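Local coordinates for PilM (Pseudomonas aeruginosa, PDB 3HG9), which is of unknown function but probably belongs to a plasmid-encoded pilus system, at residues 33-41 against 57-65; 12-23 against 74-85. All blocks are in the same frame, centred on the assembly; numbering follows the deposited sequence.

Contact 1 of 2, residues 33-41 against 57-65; sequences NPGFSGSPA and LQGYIAAGT
Ser39 reaches across to strand 57-62 with the one hydrogen bond between the two segments. Its OG donates to Gly59 O at 3.0 Å. The donor lies in the carbonyl plane, on a lone pair, with a C=O...donor angle of 141°. The bond joins a loop side chain to the strand backbone. The same OG also sits at the edge of the Tyr60 ring, in its plane, 3.0 Å from Tyr60 CD1.

The backbones meet at Gly38, whose CA is 4.5 Å from Tyr60 CA. Gly38 N lies 3.6 Å from Ile61 CB. With no side chain of its own, Gly38 lies directly over the strand backbone at Tyr60 and Ile61. Next to it, Ser37 CA makes a CA-H...O contact with Ile61 O at 3.6 Å.

The apolar part belongs to Ile61 and Phe36. Their side chains cross at about a right angle, with Phe36 CD1 4.1 Å from Ile61 CD1. Ile61 CG2 stands anti to the backbone N, and this branch meets Phe36 O at 3.6 Å. CG1 is turned beside the backbone N (chi1 -65°) and carries CD1 to the ring.

Residues 36-39 run nearly opposite to residues 59-63, their end-to-end directions 161° apart. The loop that holds 33-41 follows helix 12-31, and Pro40 packs back on Leu26 of that helix. Ile61 also touches Ala30 there. Strand 57-62 pairs with strand 65-70 in a two-stranded antiparallel sheet, through backbone bonds such as Tyr60 with Tyr67. Tyr60 and Ala62 pack on Pro111 of the second subunit.

Contact 2 of 2, residues 12-23 against 74-85; sequences VDTLARSLLLYR and PAGLAAAVDTGT
Leu20 packs from helix 12-23 onto the end of helix 77-83. Its CB points toward the second segment. CG is anti to the carbonyl carbon (chi1 -72°), and the two methyls then part. CD1 meets Gly84 O at 3.5 Å, just past the helix end. CD2 touches Thr85 CG2 at 3.5 Å, and the two side chains cross at about a right angle. CD2 is also 4.4 Å from Val81 CG1, and it covers one face of the Arg23 guanidinium.

Toward the start of the helix, Ala16 brings the backbones close. Its CB packs against Val81 CG2, and its CA is 5.0 Å from Val81 CA. Ala80 CB lies 4.1 Å from Ala16 CB. The axes of 12-23 and 77-83 come within 8.7 Å at a crossing angle of -54°, consistent with alanines at the crossing. Leu77 CD1 touches both Leu15 CD2 and Ala16 CA. Val12 CG2 rests on Gly76 O at 3.6 Å. Gly76 is the N-cap of helix 77-83.

The packing is almost wholly apolar. The Arg23 charge pairs outside it, in a salt bridge with Asp88 of the second subunit. Leu77 and Val81 pack on Val119 and Val90 of that subunit. Leu19 and Leu77 both touch Ile70, which brings strand 65-70 alongside the two helices.

Contact 2 is nearer the core, about 10 Å from the chain centre, with 4 of its 14 touching residues buried. Contact 1 is more peripheral, about 14 Å from that centre, with 2 of 9 buried. It is nested within the chain loop closed by contact 2. The contact centres are about 20 Å apart, yet Leu57, Gln58 and Gly59 pack on Ser18 and Tyr22 of helix 12-31. Contact 1 is smaller and joins a loop to a strand, with glycine, backbone and serine atoms prominent. Contact 2 joins two helices mainly by aliphatic side chains, with no hydrogen bond between its segments. Both reach the second subunit, contact 2 also through the Arg23 charge.

Contact 1 of 2, residues 33-41 against 57-65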
loop_
_atom_site.group_PDB
_atom_site.type_symbol
_atom_site.label_atom_id
_atom_site.label_comp_id
_atom_site.label_asym_id
_atom_site.label_seq_id
_atom_site.Cartn_x
_atom_site.Cartn_y
_atom_site.Cartn_z
ATOM N N ASN B 33 8.731 17.015 7.869
ATOM C CA ASN B 33 8.549 17.310 9.307
ATOM C C ASN B 33 8.712 16.052 10.165
ATOM O O ASN B 33 7.787 15.681 10.910
ATOM C CB ASN B 33 7.216 18.005 9.633
ATOM C CG ASN B 33 7.387 19.495 9.957
ATOM O OD1 ASN B 33 7.147 19.940 11.102
ATOM N ND2 ASN B 33 7.805 20.275 8.949
ATOM N N PRO B 34 9.907 15.415 10.091
ATOM C CA PRO B 34 10.157 14.153 10.743
ATOM C C PRO B 34 10.201 14.291 12.260
ATOM O O PRO B 34 10.763 15.279 12.801
ATOM C CB PRO B 34 11.526 13.736 10.185
ATOM C CG PRO B 34 11.853 14.721 9.117
ATOM C CD PRO B 34 11.151 15.945 9.513
ATOM N N GLY B 35 9.607 13.295 12.930
ATOM C CA GLY B 35 9.438 13.287 14.384
ATOM C C GLY B 35 8.221 14.122 14.717
ATOM O O GLY B 35 8.336 15.322 14.969
ATOM N N PHE B 36 7.049 13.492 14.677
ATOM C CA PHE B 36 5.791 14.181 14.914
ATOM C C PHE B 36 4.687 13.173 15.166
ATOM O O PHE B 36 4.683 12.090 14.557
ATOM C CB PHE B 36 5.414 15.029 13.699
ATOM C CG PHE B 36 4.295 16.006 13.966
ATOM C CD1 PHE B 36 3.462 16.433 12.926
ATOM C CD2 PHE B 36 4.069 16.500 15.260
ATOM C CE1 PHE B 36 2.429 17.352 13.151
ATOM C CE2 PHE B 36 3.033 17.435 15.511
ATOM C CZ PHE B 36 2.212 17.859 14.434
ATOM N N SER B 37 3.749 13.523 16.044
ATOM C CA SER B 37 2.608 12.644 16.249
ATOM C C SER B 37 1.251 13.314 16.128
ATOM O O SER B 37 0.455 13.399 17.055
ATOM C CB SER B 37 2.772 11.775 17.495
ATOM O OG SER B 37 3.710 10.751 17.220
ATOM N N GLY B 38 0.980 13.711 14.888
ATOM C CA GLY B 38 -0.227 14.436 14.534
ATOM C C GLY B 38 -0.403 15.657 15.418
ATOM O O GLY B 38 0.518 16.131 16.079
ATOM N N SER B 39 -1.604 16.179 15.451
ATOM C CA SER B 39 -2.676 15.709 14.670
ATOM C C SER B 39 -2.913 17.006 13.982
ATOM O O SER B 39 -3.884 17.676 14.302
ATOM C CB SER B 39 -3.857 15.360 15.559
ATOM O OG SER B 39 -4.282 14.014 15.346
ATOM N N PRO B 40 -2.035 17.373 13.018
ATOM C CA PRO B 40 -1.934 18.786 12.638
ATOM C C PRO B 40 -3.247 19.435 12.182
ATOM O O PRO B 40 -4.046 18.788 11.532
ATOM C CB PRO B 40 -0.883 18.781 11.492
ATOM C CG PRO B 40 -0.885 17.391 10.929
ATOM C CD PRO B 40 -1.441 16.468 11.996
ATOM N N ALA B 41 -3.453 20.708 12.507
ATOM C CA ALA B 41 -4.585 21.463 11.892
ATOM C C ALA B 41 -4.316 21.842 10.466
ATOM O O ALA B 41 -3.184 22.196 10.077
ATOM C CB ALA B 41 -4.937 22.697 12.663
ATOM N N LEU B 57 -13.617 14.073 9.150
ATOM C CA LEU B 57 -12.294 13.743 8.519
ATOM C C LEU B 57 -11.151 14.125 9.420
ATOM O O LEU B 57 -10.762 15.319 9.544
ATOM C CB LEU B 57 -12.045 14.443 7.172
ATOM C CG LEU B 57 -11.399 13.649 6.036
ATOM C CD1 LEU B 57 -11.162 14.595 4.821
ATOM C CD2 LEU B 57 -10.187 12.804 6.360
ATOM N N GLN B 58 -10.590 13.089 10.011
ATOM C CA GLN B 58 -9.599 13.265 11.025
ATOM C C GLN B 58 -8.370 12.652 10.496
ATOM O O GLN B 58 -8.466 11.782 9.669
ATOM C CB GLN B 58 -10.084 12.581 12.308
ATOM C CG GLN B 58 -11.171 13.420 13.052
ATOM C CD GLN B 58 -11.316 12.954 14.464
ATOM O OE1 GLN B 58 -12.301 12.254 14.793
ATOM N NE2 GLN B 58 -10.267 13.216 15.295
ATOM N N GLY B 59 -7.217 13.115 10.947
ATOM C CA GLY B 59 -5.983 12.506 10.553
ATOM C C GLY B 59 -5.107 12.428 11.768
ATOM O O GLY B 59 -5.370 13.163 12.700
ATOM N N TYR B 60 -4.067 11.563 11.740
ATOM C CA TYR B 60 -3.094 11.369 12.839
ATOM C C TYR B 60 -1.730 10.985 12.224
ATOM O O TYR B 60 -1.619 10.665 11.029
ATOM C CB TYR B 60 -3.595 10.245 13.781
ATOM C CG TYR B 60 -3.052 10.218 15.210
ATOM C CD1 TYR B 60 -3.261 11.306 16.070
ATOM C CD2 TYR B 60 -2.377 9.096 15.729
ATOM C CE1 TYR B 60 -2.772 11.305 17.392
ATOM C CE2 TYR B 60 -1.896 9.084 17.052
ATOM C CZ TYR B 60 -2.107 10.207 17.881
ATOM O OH TYR B 60 -1.669 10.310 19.195
ATOM N N ILE B 61 -0.678 11.001 13.009
ATOM C CA ILE B 61 0.544 10.438 12.520
ATOM C C ILE B 61 0.974 9.672 13.729
ATOM O O ILE B 61 0.591 10.002 14.891
ATOM C CB ILE B 61 1.589 11.509 12.077
ATOM C CG1 ILE B 61 1.048 12.282 10.874
ATOM C CG2 ILE B 61 2.957 10.869 11.688
ATOM C CD1 ILE B 61 1.789 13.533 10.511
ATOM N N ALA B 62 1.737 8.626 13.456
ATOM C CA ALA B 62 2.301 7.791 14.482
ATOM C C ALA B 62 3.419 6.998 13.760
ATOM O O ALA B 62 3.182 6.444 12.678
ATOM C CB ALA B 62 1.228 6.886 15.050
ATOM N N ALA B 63 4.631 6.975 14.341
ATOM C CA ALA B 63 5.843 6.822 13.545
ATOM C C ALA B 63 5.722 7.933 12.506
ATOM O O ALA B 63 4.808 8.748 12.630
ATOM C CB ALA B 63 5.906 5.415 12.882
ATOM N N GLY B 64 6.626 8.008 11.520
ATOM C CA GLY B 64 6.386 8.862 10.309
ATOM C C GLY B 64 5.344 8.337 9.287
ATOM O O GLY B 64 5.367 8.713 8.118
ATOM N N THR B 65 4.429 7.483 9.748
ATOM C CA THR B 65 3.335 6.957 8.956
ATOM C C THR B 65 2.077 7.721 9.348
ATOM O O THR B 65 1.886 8.031 10.552
ATOM C CB THR B 65 2.962 5.533 9.349
ATOM O OG1 THR B 65 1.782 5.586 10.162
ATOM C CG2 THR B 65 4.095 4.780 10.060
#

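Contact 2 of 2, residues 12-23 against 74-85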
loop_
_atom_site.group_PDB
_atom_site.type_symbol
_atom_site.label_atom_id
_atom_site.label_comp_id
_atom_site.label_asym_id
_atom_site.label_seq_id
_atom_site.Cartn_x
_atom_site.Cartn_y
_atom_site.Cartn_z
ATOM N N VAL B 12 -20.796 9.353 -1.656
ATOM C CA VAL B 12 -19.785 9.043 -0.626
ATOM C C VAL B 12 -18.436 8.857 -1.273
ATOM O O VAL B 12 -17.406 8.778 -0.601
ATOM C CB VAL B 12 -20.153 7.786 0.225
ATOM C CG1 VAL B 12 -21.525 7.965 0.823
ATOM C CG2 VAL B 12 -20.089 6.455 -0.579
ATOM N N ASP B 13 -18.487 8.815 -2.597
ATOM C CA ASP B 13 -17.347 8.691 -3.471
ATOM C C ASP B 13 -16.574 10.037 -3.535
ATOM O O ASP B 13 -15.323 10.072 -3.710
ATOM C CB ASP B 13 -17.885 8.227 -4.813
ATOM C CG ASP B 13 -18.994 7.129 -4.640
ATOM O OD1 ASP B 13 -18.630 5.973 -4.249
ATOM O OD2 ASP B 13 -20.221 7.438 -4.838
ATOM N N THR B 14 -17.323 11.129 -3.372
ATOM C CA THR B 14 -16.752 12.432 -3.179
ATOM C C THR B 14 -16.103 12.434 -1.787
ATOM O O THR B 14 -14.961 12.818 -1.572
ATOM C CB THR B 14 -17.904 13.452 -3.180
ATOM O OG1 THR B 14 -18.233 13.833 -4.516
ATOM C CG2 THR B 14 -17.561 14.727 -2.351
ATOM N N LEU B 15 -16.824 11.982 -0.806
ATOM C CA LEU B 15 -16.235 11.908 0.485
ATOM C C LEU B 15 -14.952 11.023 0.592
ATOM O O LEU B 15 -14.017 11.349 1.356
ATOM C CB LEU B 15 -17.314 11.411 1.426
ATOM C CG LEU B 15 -16.851 11.451 2.866
ATOM C CD1 LEU B 15 -16.526 12.881 3.240
ATOM C CD2 LEU B 15 -17.913 10.821 3.834
ATOM N N ALA B 16 -14.937 9.887 -0.114
ATOM C CA ALA B 16 -13.791 8.975 -0.090
ATOM C C ALA B 16 -12.586 9.638 -0.743
ATOM O O ALA B 16 -11.495 9.615 -0.190
ATOM C CB ALA B 16 -14.146 7.664 -0.830
ATOM N N ARG B 17 -12.810 10.224 -1.914
ATOM C CA ARG B 17 -11.897 11.142 -2.568
ATOM C C ARG B 17 -11.317 12.307 -1.668
ATOM O O ARG B 17 -10.089 12.537 -1.665
ATOM C CB ARG B 17 -12.573 11.678 -3.856
ATOM C CG ARG B 17 -12.335 10.766 -5.125
ATOM C CD ARG B 17 -12.862 11.424 -6.432
ATOM N NE ARG B 17 -12.028 11.298 -7.656
ATOM C CZ ARG B 17 -12.054 10.268 -8.519
ATOM N NH1 ARG B 17 -12.874 9.233 -8.324
ATOM N NH2 ARG B 17 -11.249 10.245 -9.589
ATOM N N SER B 18 -12.156 12.989 -0.889
ATOM C CA SER B 18 -11.666 14.002 0.072
ATOM C C SER B 18 -10.767 13.348 1.148
ATOM O O SER B 18 -9.643 13.802 1.421
ATOM C CB SER B 18 -12.866 14.701 0.755
ATOM O OG SER B 18 -13.804 15.182 -0.227
ATOM N N LEU B 19 -11.249 12.264 1.743
ATOM C CA LEU B 19 -10.380 11.506 2.581
ATOM C C LEU B 19 -8.995 11.278 1.897
ATOM O O LEU B 19 -7.941 11.608 2.468
ATOM C CB LEU B 19 -11.052 10.179 2.927
ATOM C CG LEU B 19 -10.244 9.432 3.999
ATOM C CD1 LEU B 19 -11.241 8.720 4.934
ATOM C CD2 LEU B 19 -9.278 8.383 3.426
ATOM N N LEU B 20 -8.988 10.724 0.682
ATOM C CA LEU B 20 -7.693 10.312 0.068
ATOM C C LEU B 20 -6.831 11.541 -0.093
ATOM O O LEU B 20 -5.585 11.554 0.168
ATOM C CB LEU B 20 -7.912 9.642 -1.288
ATOM C CG LEU B 20 -8.501 8.338 -0.894
ATOM C CD1 LEU B 20 -8.811 7.454 -2.070
ATOM C CD2 LEU B 20 -7.552 7.657 0.155
ATOM N N LEU B 21 -7.510 12.600 -0.480
ATOM C CA LEU B 21 -6.827 13.829 -0.707
ATOM C C LEU B 21 -6.228 14.394 0.590
ATOM O O LEU B 21 -5.120 14.952 0.577
ATOM C CB LEU B 21 -7.830 14.777 -1.293
ATOM C CG LEU B 21 -7.328 16.143 -1.629
ATOM C CD1 LEU B 21 -8.400 16.624 -2.582
ATOM C CD2 LEU B 21 -7.202 17.035 -0.369
ATOM N N TYR B 22 -6.953 14.272 1.702
ATOM C CA TYR B 22 -6.455 14.794 3.024
ATOM C C TYR B 22 -5.300 13.933 3.467
ATOM O O TYR B 22 -4.228 14.420 3.856
ATOM C CB TYR B 22 -7.535 14.665 4.049
ATOM C CG TYR B 22 -7.233 15.189 5.419
ATOM C CD1 TYR B 22 -7.418 16.524 5.728
ATOM C CD2 TYR B 22 -6.893 14.308 6.458
ATOM C CE1 TYR B 22 -7.152 17.014 7.071
ATOM C CE2 TYR B 22 -6.653 14.765 7.786
ATOM C CZ TYR B 22 -6.768 16.097 8.077
ATOM O OH TYR B 22 -6.553 16.502 9.375
ATOM N N ARG B 23 -5.521 12.629 3.346
ATOM C CA ARG B 23 -4.474 11.665 3.623
ATOM C C ARG B 23 -3.120 12.061 3.001
ATOM O O ARG B 23 -2.042 11.993 3.649
ATOM C CB ARG B 23 -4.860 10.238 3.152
ATOM C CG ARG B 23 -3.813 9.205 3.651
ATOM C CD ARG B 23 -4.140 7.800 3.317
ATOM N NE ARG B 23 -3.694 7.436 1.967
ATOM C CZ ARG B 23 -3.705 6.195 1.482
ATOM N NH1 ARG B 23 -4.130 5.213 2.264
ATOM N NH2 ARG B 23 -3.308 5.931 0.209
ATOM N N PRO B 74 -20.334 6.551 7.200
ATOM C CA PRO B 74 -21.512 6.499 6.326
ATOM C C PRO B 74 -21.392 5.282 5.529
ATOM O O PRO B 74 -20.322 4.706 5.545
ATOM C CB PRO B 74 -21.313 7.696 5.409
ATOM C CG PRO B 74 -20.642 8.679 6.289
ATOM C CD PRO B 74 -19.635 7.841 7.063
ATOM N N ALA B 75 -22.436 4.866 4.823
ATOM C CA ALA B 75 -22.399 3.539 4.205
ATOM C C ALA B 75 -21.913 3.533 2.768
ATOM O O ALA B 75 -22.227 4.422 1.993
ATOM C CB ALA B 75 -23.747 2.834 4.344
ATOM N N GLY B 76 -21.153 2.495 2.415
ATOM C CA GLY B 76 -20.482 2.370 1.099
ATOM C C GLY B 76 -19.127 3.061 1.032
ATOM O O GLY B 76 -18.569 3.199 -0.057
ATOM N N LEU B 77 -18.594 3.462 2.189
ATOM C CA LEU B 77 -17.457 4.425 2.313
ATOM C C LEU B 77 -16.139 3.690 2.365
ATOM O O LEU B 77 -15.118 4.196 1.853
ATOM C CB LEU B 77 -17.553 5.306 3.608
ATOM C CG LEU B 77 -16.267 6.099 3.925
ATOM C CD1 LEU B 77 -15.985 7.300 3.003
ATOM C CD2 LEU B 77 -16.150 6.573 5.343
ATOM N N ALA B 78 -16.142 2.532 3.037
ATOM C CA ALA B 78 -14.958 1.641 3.079
ATOM C C ALA B 78 -14.689 1.220 1.657
ATOM O O ALA B 78 -13.632 1.533 1.043
ATOM C CB ALA B 78 -15.248 0.430 3.941
ATOM N N ALA B 79 -15.681 0.552 1.098
ATOM C CA ALA B 79 -15.570 0.102 -0.267
ATOM C C ALA B 79 -15.052 1.242 -1.123
ATOM O O ALA B 79 -13.902 1.212 -1.586
ATOM C CB ALA B 79 -16.900 -0.392 -0.756
ATOM N N ALA B 80 -15.876 2.275 -1.293
ATOM C CA ALA B 80 -15.560 3.397 -2.182
ATOM C C ALA B 80 -14.128 3.879 -2.002
ATOM O O ALA B 80 -13.510 4.317 -2.973
ATOM C CB ALA B 80 -16.519 4.536 -1.947
ATOM N N VAL B 81 -13.596 3.803 -0.774
ATOM C CA VAL B 81 -12.210 4.261 -0.487
ATOM C C VAL B 81 -11.155 3.240 -0.860
ATOM O O VAL B 81 -10.081 3.593 -1.325
ATOM C CB VAL B 81 -11.987 4.515 1.016
ATOM C CG1 VAL B 81 -10.485 4.565 1.308
ATOM C CG2 VAL B 81 -12.709 5.838 1.453
ATOM N N ASP B 82 -11.440 1.970 -0.571
ATOM C CA ASP B 82 -10.519 0.862 -0.859
ATOM C C ASP B 82 -10.271 0.917 -2.369
ATOM O O ASP B 82 -9.133 0.913 -2.861
ATOM C CB ASP B 82 -11.256 -0.395 -0.389
ATOM C CG ASP B 82 -10.567 -1.692 -0.714
ATOM O OD1 ASP B 82 -9.646 -2.103 0.069
ATOM O OD2 ASP B 82 -11.070 -2.371 -1.661
ATOM N N THR B 83 -11.360 1.086 -3.092
ATOM C CA THR B 83 -11.297 1.293 -4.510
ATOM C C THR B 83 -10.330 2.369 -4.974
ATOM O O THR B 83 -9.478 2.093 -5.791
ATOM C CB THR B 83 -12.688 1.618 -5.035
ATOM O OG1 THR B 83 -13.655 1.150 -4.067
ATOM C CG2 THR B 83 -12.892 0.941 -6.367
ATOM N N GLY B 84 -10.465 3.590 -4.486
ATOM C CA GLY B 84 -9.638 4.680 -4.995
ATOM C C GLY B 84 -8.203 4.680 -4.522
ATOM O O GLY B 84 -7.476 5.654 -4.730
ATOM N N THR B 85 -7.771 3.590 -3.893
ATOM C CA THR B 85 -6.439 3.569 -3.248
ATOM C C THR B 85 -5.397 2.745 -4.018
ATOM O O THR B 85 -4.382 3.291 -4.441
ATOM C CB THR B 85 -6.496 3.145 -1.745
ATOM O OG1 THR B 85 -7.379 2.032 -1.579
ATOM C CG2 THR B 85 -7.012 4.305 -0.866
#